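Local structure of rhamnosidase B (Bacillus sp., 2OKX) at residues 25-30 with 87-92; 219-224 with 390-395; 905-910 with 930-935. The protein is an alpha-L-rhamnosidase of glycoside hydrolase family 78, which hydrolyses terminal alpha-linked L-rhamnose from its substrates, probably with inversion of the anomeric configuration. All blocks are in the same frame, centred on the assembly; numbering follows the deposited sequence.

Contact 1 (25-30 with 87-92); sequences CFRGSF and RNTIAV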
loop_
_atom_site.group_PDB
_atom_site.type_symbol
_atom_site.label_atom_id
_atom_site.label_comp_id
_atom_site.label_asym_id
_atom_site.label_seq_id
_atom_site.Cartn_x
_atom_site.Cartn_y
_atom_site.Cartn_z
ATOM N N CYS A 25 1.433 13.356 -22.763
ATOM C CA CYS A 25 1.228 12.453 -23.892
ATOM C C CYS A 25 2.381 12.492 -24.887
ATOM O O CYS A 25 2.989 13.539 -25.111
ATOM C CB CYS A 25 -0.053 12.825 -24.642
ATOM S SG CYS A 25 -1.546 12.908 -23.637
ATOM N N PHE A 26 2.668 11.340 -25.488
ATOM C CA PHE A 26 3.717 11.228 -26.493
ATOM C C PHE A 26 3.186 10.416 -27.670
ATOM O O PHE A 26 2.436 9.455 -27.483
ATOM C CB PHE A 26 4.964 10.540 -25.927
ATOM C CG PHE A 26 5.674 11.338 -24.869
ATOM C CD1 PHE A 26 5.292 11.250 -23.533
ATOM C CD2 PHE A 26 6.721 12.189 -25.213
ATOM C CE1 PHE A 26 5.941 11.997 -22.555
ATOM C CE2 PHE A 26 7.379 12.942 -24.244
ATOM C CZ PHE A 26 6.988 12.846 -22.912
ATOM N N ARG A 27 3.566 10.815 -28.880
ATOM C CA ARG A 27 3.146 10.124 -30.092
ATOM C C ARG A 27 4.326 9.937 -31.033
ATOM O O ARG A 27 5.118 10.856 -31.253
ATOM C CB ARG A 27 2.041 10.901 -30.816
ATOM C CG ARG A 27 0.659 10.797 -30.173
ATOM C CD ARG A 27 -0.343 11.688 -30.890
ATOM N NE ARG A 27 -0.457 11.353 -32.307
ATOM C CZ ARG A 27 -1.207 10.368 -32.789
ATOM N NH1 ARG A 27 -1.925 9.609 -31.970
ATOM N NH2 ARG A 27 -1.233 10.133 -34.096
ATOM N N GLY A 28 4.439 8.733 -31.578
ATOM C CA GLY A 28 5.510 8.424 -32.502
ATOM C C GLY A 28 4.974 7.485 -33.561
ATOM O O GLY A 28 4.220 6.564 -33.253
ATOM N N SER A 29 5.346 7.720 -34.814
ATOM C CA SER A 29 4.884 6.874 -35.901
ATOM C C SER A 29 6.056 6.331 -36.692
ATOM O O SER A 29 7.170 6.850 -36.616
ATOM C CB SER A 29 3.959 7.659 -36.833
ATOM O OG SER A 29 2.781 8.068 -36.159
ATOM N N PHE A 30 5.798 5.272 -37.448
ATOM C CA PHE A 30 6.818 4.649 -38.272
ATOM C C PHE A 30 6.151 3.713 -39.269
ATOM O O PHE A 30 5.027 3.257 -39.054
ATOM C CB PHE A 30 7.805 3.854 -37.412
ATOM C CG PHE A 30 7.203 2.644 -36.753
ATOM C CD1 PHE A 30 6.378 2.776 -35.641
ATOM C CD2 PHE A 30 7.455 1.370 -37.253
ATOM C CE1 PHE A 30 5.813 1.657 -35.034
ATOM C CE2 PHE A 30 6.893 0.244 -36.653
ATOM C CZ PHE A 30 6.071 0.389 -35.541
ATOM N N ARG A 87 1.763 2.486 -42.100
ATOM C CA ARG A 87 2.119 3.385 -41.009
ATOM C C ARG A 87 1.505 2.926 -39.693
ATOM O O ARG A 87 0.314 2.623 -39.622
ATOM C CB ARG A 87 1.656 4.809 -41.333
ATOM C CG ARG A 87 1.711 5.778 -40.160
ATOM C CD ARG A 87 1.405 7.196 -40.617
ATOM N NE ARG A 87 1.097 8.088 -39.503
ATOM C CZ ARG A 87 -0.016 8.021 -38.778
ATOM N NH1 ARG A 87 -0.214 8.873 -37.779
ATOM N NH2 ARG A 87 -0.936 7.105 -39.053
ATOM N N ASN A 88 2.339 2.874 -38.660
ATOM C CA ASN A 88 1.926 2.456 -37.325
ATOM C C ASN A 88 2.131 3.614 -36.359
ATOM O O ASN A 88 3.019 4.442 -36.556
ATOM C CB ASN A 88 2.760 1.257 -36.873
ATOM C CG ASN A 88 2.347 -0.032 -37.556
ATOM O OD1 ASN A 88 1.499 -0.768 -37.053
ATOM N ND2 ASN A 88 2.935 -0.305 -38.714
ATOM N N THR A 89 1.311 3.666 -35.314
ATOM C CA THR A 89 1.412 4.735 -34.332
ATOM C C THR A 89 1.597 4.234 -32.903
ATOM O O THR A 89 0.863 3.360 -32.435
ATOM C CB THR A 89 0.163 5.627 -34.363
ATOM O OG1 THR A 89 0.004 6.176 -35.677
ATOM C CG2 THR A 89 0.291 6.761 -33.349
ATOM N N ILE A 90 2.589 4.796 -32.218
ATOM C CA ILE A 90 2.865 4.456 -30.829
ATOM C C ILE A 90 2.472 5.677 -30.014
ATOM O O ILE A 90 2.909 6.792 -30.310
ATOM C CB ILE A 90 4.360 4.170 -30.584
ATOM C CG1 ILE A 90 4.847 3.058 -31.514
ATOM C CG2 ILE A 90 4.575 3.776 -29.131
ATOM C CD1 ILE A 90 4.123 1.734 -31.330
ATOM N N ALA A 91 1.637 5.471 -29.002
ATOM C CA ALA A 91 1.187 6.563 -28.148
ATOM C C ALA A 91 1.429 6.186 -26.698
ATOM O O ALA A 91 1.190 5.047 -26.292
ATOM C CB ALA A 91 -0.288 6.835 -28.378
ATOM N N VAL A 92 1.905 7.142 -25.911
ATOM C CA VAL A 92 2.184 6.871 -24.512
ATOM C C VAL A 92 1.735 7.996 -23.599
ATOM O O VAL A 92 1.869 9.176 -23.932
ATOM C CB VAL A 92 3.695 6.661 -24.266
ATOM C CG1 VAL A 92 3.930 6.260 -22.813
ATOM C CG2 VAL A 92 4.252 5.614 -25.221
#

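Contact 2 (219-224 with 390-395); sequences YAAALD and SLYTEE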
loop_
_atom_site.group_PDB
_atom_site.type_symbol
_atom_site.label_atom_id
_atom_site.label_comp_id
_atom_site.label_asym_id
_atom_site.label_seq_id
_atom_site.Cartn_x
_atom_site.Cartn_y
_atom_site.Cartn_z
ATOM N N TYR A 219 -17.539 25.289 0.493
ATOM C CA TYR A 219 -16.097 25.375 0.289
ATOM C C TYR A 219 -15.411 24.113 0.828
ATOM O O TYR A 219 -15.630 23.729 1.969
ATOM C CB TYR A 219 -15.551 26.617 1.019
ATOM C CG TYR A 219 -14.045 26.762 0.987
ATOM C CD1 TYR A 219 -13.382 27.129 -0.185
ATOM C CD2 TYR A 219 -13.278 26.496 2.121
ATOM C CE1 TYR A 219 -11.994 27.221 -0.226
ATOM C CE2 TYR A 219 -11.891 26.586 2.088
ATOM C CZ TYR A 219 -11.257 26.945 0.913
ATOM O OH TYR A 219 -9.888 27.005 0.867
ATOM N N ALA A 220 -14.601 23.466 -0.005
ATOM C CA ALA A 220 -13.863 22.266 0.401
ATOM C C ALA A 220 -12.545 22.271 -0.354
ATOM O O ALA A 220 -12.526 22.289 -1.583
ATOM C CB ALA A 220 -14.659 21.004 0.071
ATOM N N ALA A 221 -11.438 22.258 0.378
ATOM C CA ALA A 221 -10.137 22.302 -0.262
ATOM C C ALA A 221 -9.152 21.290 0.297
ATOM O O ALA A 221 -9.196 20.940 1.477
ATOM C CB ALA A 221 -9.553 23.715 -0.141
ATOM N N ALA A 222 -8.267 20.823 -0.579
ATOM C CA ALA A 222 -7.234 19.872 -0.208
ATOM C C ALA A 222 -5.917 20.637 -0.300
ATOM O O ALA A 222 -5.587 21.207 -1.348
ATOM C CB ALA A 222 -7.240 18.679 -1.171
ATOM N N LEU A 223 -5.176 20.659 0.804
ATOM C CA LEU A 223 -3.909 21.376 0.867
ATOM C C LEU A 223 -2.725 20.470 1.150
ATOM O O LEU A 223 -2.797 19.600 2.013
ATOM C CB LEU A 223 -3.955 22.441 1.970
ATOM C CG LEU A 223 -5.288 22.924 2.550
ATOM C CD1 LEU A 223 -5.000 23.945 3.649
ATOM C CD2 LEU A 223 -6.159 23.531 1.473
ATOM N N ASP A 224 -1.631 20.674 0.424
ATOM C CA ASP A 224 -0.427 19.894 0.662
ATOM C C ASP A 224 0.451 20.780 1.543
ATOM O O ASP A 224 1.347 21.481 1.063
ATOM C CB ASP A 224 0.278 19.566 -0.651
ATOM C CG ASP A 224 1.407 18.572 -0.469
ATOM O OD1 ASP A 224 1.788 17.915 -1.461
ATOM O OD2 ASP A 224 1.919 18.450 0.663
ATOM N N SER A 390 -0.063 25.081 -7.047
ATOM C CA SER A 390 -0.036 23.660 -7.376
ATOM C C SER A 390 -0.262 22.737 -6.173
ATOM O O SER A 390 -0.509 21.540 -6.339
ATOM C CB SER A 390 1.285 23.305 -8.064
ATOM O OG SER A 390 2.392 23.522 -7.207
ATOM N N LEU A 391 -0.192 23.298 -4.971
ATOM C CA LEU A 391 -0.378 22.518 -3.750
ATOM C C LEU A 391 -1.758 22.772 -3.162
ATOM O O LEU A 391 -2.039 22.386 -2.032
ATOM C CB LEU A 391 0.683 22.910 -2.710
ATOM C CG LEU A 391 2.151 22.889 -3.151
ATOM C CD1 LEU A 391 3.044 23.289 -1.981
ATOM C CD2 LEU A 391 2.520 21.504 -3.656
ATOM N N TYR A 392 -2.623 23.407 -3.943
ATOM C CA TYR A 392 -3.956 23.761 -3.475
ATOM C C TYR A 392 -5.051 23.506 -4.504
ATOM O O TYR A 392 -4.866 23.765 -5.694
ATOM C CB TYR A 392 -3.961 25.247 -3.105
ATOM C CG TYR A 392 -5.304 25.802 -2.705
ATOM C CD1 TYR A 392 -5.724 25.770 -1.378
ATOM C CD2 TYR A 392 -6.157 26.372 -3.654
ATOM C CE1 TYR A 392 -6.954 26.294 -1.000
ATOM C CE2 TYR A 392 -7.394 26.896 -3.286
ATOM C CZ TYR A 392 -7.783 26.855 -1.960
ATOM O OH TYR A 392 -8.994 27.383 -1.579
ATOM N N THR A 393 -6.196 23.006 -4.042
ATOM C CA THR A 393 -7.328 22.768 -4.932
ATOM C C THR A 393 -8.664 22.767 -4.197
ATOM O O THR A 393 -8.771 22.276 -3.074
ATOM C CB THR A 393 -7.205 21.432 -5.713
ATOM O OG1 THR A 393 -8.266 21.355 -6.678
ATOM C CG2 THR A 393 -7.307 20.229 -4.766
ATOM N N GLU A 394 -9.678 23.338 -4.840
ATOM C CA GLU A 394 -11.019 23.395 -4.277
ATOM C C GLU A 394 -11.895 22.296 -4.886
ATOM O O GLU A 394 -13.096 22.232 -4.646
ATOM C CB GLU A 394 -11.630 24.784 -4.509
ATOM C CG GLU A 394 -11.137 25.814 -3.494
ATOM C CD GLU A 394 -11.441 27.253 -3.885
ATOM O OE1 GLU A 394 -12.503 27.504 -4.488
ATOM O OE2 GLU A 394 -10.613 28.135 -3.571
ATOM N N GLU A 395 -11.275 21.436 -5.687
ATOM C CA GLU A 395 -11.973 20.309 -6.301
ATOM C C GLU A 395 -11.557 19.153 -5.396
ATOM O O GLU A 395 -10.630 18.406 -5.700
ATOM C CB GLU A 395 -11.479 20.124 -7.735
ATOM C CG GLU A 395 -11.673 21.389 -8.578
ATOM C CD GLU A 395 -11.175 21.246 -9.996
ATOM O OE1 GLU A 395 -9.940 21.241 -10.205
ATOM O OE2 GLU A 395 -12.025 21.130 -10.906
HETATM O O HOH W 1 -14.689 23.795 -2.996
HETATM O O HOH W 2 -3.794 19.711 -2.942
#

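Contact 3 (905-910 with 930-935); sequences VPLPQG and EAPEDI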
loop_
_atom_site.group_PDB
_atom_site.type_symbol
_atom_site.label_atom_id
_atom_site.label_comp_id
_atom_site.label_asym_id
_atom_site.label_seq_id
_atom_site.Cartn_x
_atom_site.Cartn_y
_atom_site.Cartn_z
ATOM N N VAL A 905 -1.372 -28.293 -3.126
ATOM C CA VAL A 905 -0.261 -27.374 -2.923
ATOM C C VAL A 905 0.556 -27.420 -4.210
ATOM O O VAL A 905 1.001 -28.487 -4.633
ATOM C CB VAL A 905 0.630 -27.810 -1.735
ATOM C CG1 VAL A 905 1.801 -26.848 -1.568
ATOM C CG2 VAL A 905 -0.199 -27.852 -0.457
ATOM N N PRO A 906 0.719 -26.272 -4.875
ATOM C CA PRO A 906 1.501 -26.289 -6.113
ATOM C C PRO A 906 2.984 -26.465 -5.807
ATOM O O PRO A 906 3.428 -26.188 -4.699
ATOM C CB PRO A 906 1.171 -24.941 -6.756
ATOM C CG PRO A 906 0.826 -24.065 -5.595
ATOM C CD PRO A 906 0.053 -24.971 -4.673
ATOM N N LEU A 907 3.741 -26.945 -6.787
ATOM C CA LEU A 907 5.173 -27.162 -6.610
ATOM C C LEU A 907 5.957 -26.191 -7.483
ATOM O O LEU A 907 5.592 -25.943 -8.629
ATOM C CB LEU A 907 5.534 -28.598 -6.987
ATOM C CG LEU A 907 4.906 -29.700 -6.130
ATOM C CD1 LEU A 907 5.031 -31.023 -6.848
ATOM C CD2 LEU A 907 5.575 -29.747 -4.763
ATOM N N PRO A 908 7.064 -25.646 -6.957
ATOM C CA PRO A 908 7.864 -24.697 -7.740
ATOM C C PRO A 908 8.425 -25.266 -9.041
ATOM O O PRO A 908 8.555 -24.543 -10.027
ATOM C CB PRO A 908 8.957 -24.266 -6.758
ATOM C CG PRO A 908 9.112 -25.449 -5.871
ATOM C CD PRO A 908 7.688 -25.920 -5.651
ATOM N N GLN A 909 8.744 -26.557 -9.049
ATOM C CA GLN A 909 9.288 -27.187 -10.251
ATOM C C GLN A 909 8.181 -27.573 -11.221
ATOM O O GLN A 909 8.447 -28.076 -12.313
ATOM C CB GLN A 909 10.093 -28.443 -9.891
ATOM C CG GLN A 909 9.269 -29.580 -9.282
ATOM C CD GLN A 909 9.204 -29.517 -7.767
ATOM O OE1 GLN A 909 8.852 -28.489 -7.192
ATOM N NE2 GLN A 909 9.547 -30.623 -7.112
ATOM N N GLY A 910 6.937 -27.335 -10.821
ATOM C CA GLY A 910 5.813 -27.686 -11.668
ATOM C C GLY A 910 5.076 -28.871 -11.072
ATOM O O GLY A 910 5.667 -29.677 -10.347
ATOM N N GLU A 930 -1.534 -37.493 -4.179
ATOM C CA GLU A 930 -1.165 -37.525 -5.587
ATOM C C GLU A 930 -0.020 -36.546 -5.785
ATOM O O GLU A 930 -0.095 -35.391 -5.361
ATOM C CB GLU A 930 -2.364 -37.144 -6.460
ATOM C CG GLU A 930 -2.169 -37.461 -7.934
ATOM C CD GLU A 930 -3.479 -37.499 -8.707
ATOM O OE1 GLU A 930 -3.458 -37.937 -9.879
ATOM O OE2 GLU A 930 -4.526 -37.093 -8.143
ATOM N N ALA A 931 1.053 -37.009 -6.417
ATOM C CA ALA A 931 2.209 -36.152 -6.647
ATOM C C ALA A 931 3.050 -36.688 -7.799
ATOM O O ALA A 931 2.878 -37.829 -8.211
ATOM C CB ALA A 931 3.052 -36.078 -5.383
ATOM N N PRO A 932 3.953 -35.856 -8.346
ATOM C CA PRO A 932 4.816 -36.281 -9.454
ATOM C C PRO A 932 5.651 -37.481 -9.004
ATOM O O PRO A 932 6.090 -37.537 -7.859
ATOM C CB PRO A 932 5.657 -35.038 -9.725
ATOM C CG PRO A 932 4.701 -33.920 -9.401
ATOM C CD PRO A 932 4.096 -34.408 -8.097
ATOM N N GLU A 933 5.864 -38.431 -9.908
ATOM C CA GLU A 933 6.602 -39.659 -9.607
ATOM C C GLU A 933 7.998 -39.519 -9.009
ATOM O O GLU A 933 8.420 -40.376 -8.240
ATOM C CB GLU A 933 6.690 -40.531 -10.867
ATOM C CG GLU A 933 7.375 -39.841 -12.034
ATOM C CD GLU A 933 7.367 -40.676 -13.304
ATOM O OE1 GLU A 933 7.729 -40.129 -14.368
ATOM O OE2 GLU A 933 7.006 -41.870 -13.239
ATOM N N ASP A 934 8.712 -38.452 -9.351
ATOM C CA ASP A 934 10.070 -38.263 -8.849
ATOM C C ASP A 934 10.158 -37.623 -7.465
ATOM O O ASP A 934 11.244 -37.319 -6.985
ATOM C CB ASP A 934 10.880 -37.440 -9.850
ATOM C CG ASP A 934 10.233 -36.113 -10.163
ATOM O OD1 ASP A 934 9.024 -36.099 -10.491
ATOM O OD2 ASP A 934 10.936 -35.084 -10.090
ATOM N N ILE A 935 9.018 -37.422 -6.821
ATOM C CA ILE A 935 9.028 -36.832 -5.492
ATOM C C ILE A 935 8.801 -37.910 -4.438
ATOM O O ILE A 935 7.843 -38.671 -4.519
ATOM C CB ILE A 935 7.948 -35.733 -5.374
ATOM C CG1 ILE A 935 8.313 -34.571 -6.305
ATOM C CG2 ILE A 935 7.826 -35.258 -3.928
ATOM C CD1 ILE A 935 7.294 -33.457 -6.344
HETATM O O HOH W 3 10.964 -32.777 -8.514
#

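Contact 1 (25-30 with 87-92)
F30 packs its ring against N88 and I90 at one end of these two antiparallel strands. N88 presents CB to the ring face, 4.0 Å from its centroid and 28° off the normal, a CH-pi contact; I90 instead brings CG1 to the ring edge, 3.9 Å from F30 CE1. The ring gets there because F30 CG lies between the backbone N and the carbonyl carbon (chi1 67°), which tilts it across the neighbouring strand. Farther along this face F26 and V92 meet less closely, CB to CB at 4.4 Å. Between the two aromatics G28 contributes backbone alone, and its O takes the N-H of I90 at 2.6 Å, almost straight at 173°. Paired bonds join F26 with V92, G28 with I90 and F30 with N88, with CA-H...O contacts between. Strands 22-31 and 87-96 are thereby neighbours inside an antiparallel sheet of the N-terminal domain. Strands 110-117 and 120-124 of a second sheet close over F26, F30, I90 and V92, so this face is buried in the beta-sandwich core. The other face, carrying R27, S29, T89 and A91, is looser and polar, and it reaches solvent at S29 and R87. Here S29 OG and T89 OG1 share only a weak hydrogen bond of 3.4 Å. T89 CG2 lies over one face of the R27 guanidinium, 3.8 Å from NH2. R27 NH2 comes within 4.0 Å of R87 NH1, like charges probably tolerated because each arginine is held from outside: R27 by a salt bridge to D170 and by the carbonyls of W163 and L165, R87 by P166 O. On the buried face, N88 OD1 accepts from N55 ND2 and R83 N.

Contact 2 (219-224 with 390-395)
Y219 and Y392 meet hydroxyl to hydroxyl where the short strand 392-393 pairs antiparallel with 219-223 at the margin of a five-stranded sheet in the D2 region. Y219 OH donates to Y392 OH at 2.6 Å, and each oxygen lies at the edge of the other ring, in its plane. Y392 OH donates in turn to E394 OE2 at 2.7 Å, on the anti side of the carboxylate, and the three groups form a chain of hydrogen bonds. The E394 side chain crosses that of Y219 at about a right angle, CG 3.7 Å from Y219 CE1. With CG anti to the backbone N in both tyrosines (chi1 175°), the rings come from opposite directions and bring their hydroxyls together. A221 CB and L223 CD2 pack against the Y392 ring, L223 CD2 at 3.7 Å from its CD1. A phenylalanine in place of Y392 would probably leave the Y219 hydroxyl without this acceptor and the E394 carboxylate without this donor.

The backbones set these side chains in place. A222 N gives T393 O a bond of 2.9 Å, the return bond from T393 N to A222 O is longer, and D224 N reaches L391 O. Behind D224 the chain turns into helix 225-229, whose N-cap it forms: OD2 takes N227 N while OD1 makes a salt bridge to R20. V335 and P336 also touch Y392. Past T393 the edge strand ends in an ST turn, with E395 N bonded to T393 OG1 at 3.2 Å and 163°.

Contact 3 (905-910 with 930-935)
The amide of Q909 meets I935 at its nitrogen end: NE2 lies 3.7 Å from CD1, a methyl that stands well off the amide plane. The pyrrolidine ring of P932 turns its CD and CG toward L907 CD1, with CD at 3.7 Å. These residues lie at or just beyond the C-terminal ends of strands 900-906 and 924-932 in the C-terminal beta-domain, two strands separated in their sheet by strand 912-921. The contact therefore spans one intervening strand, and side chains make nearly all of it, with no direct hydrogen bond across.

Its apolar centre is L907 CD1, which reaches tip to tip for both P932 and I935. Against I935 CD1 it closes to 3.4 Å, tighter than the usual van der Waals distance for carbons. With CG anti to the carbonyl carbon (chi1 -63°), L907 sends this methyl toward the turn that follows strand 924-932; I913 of the middle strand and W886 also touch the leucine.

The solvent side is polar, with Q909 and D934 exposed: a water accepts from Q909 NE2 at 2.9 Å and donates to D934 OD2 at 2.8 Å, linking the two turns beside the L907-I935 pair. Each loop is folded back by a type I beta turn. That of P932 to I935 closes through I935 N and P932 O at 3.1 Å, and that of L907 to G910 through G910 N and L907 O at 2.9 Å.

How the contacts relate
The three contacts come in series along the chain, each closing before the next opens, and lie in separate beta-sheets. Contact 1 joins inner strands of an N-terminal sheet, contact 2 adds an edge strand, 392-393, to another sheet in the D2 region, and contact 3 bridges strand ends in the C-terminal domain. Centres of contacts 1 and 2 are about 35 Å apart, their nearest atoms about 18 Å. Contact 3 is remote, its centre about 46 Å from that of contact 1 and about 56 Å from that of contact 2, on the opposite side of the chain's centre from the latter. The helical six-hairpin glycosidase domain, which probably carries the catalytic site, comes between contacts 2 and 3 in sequence.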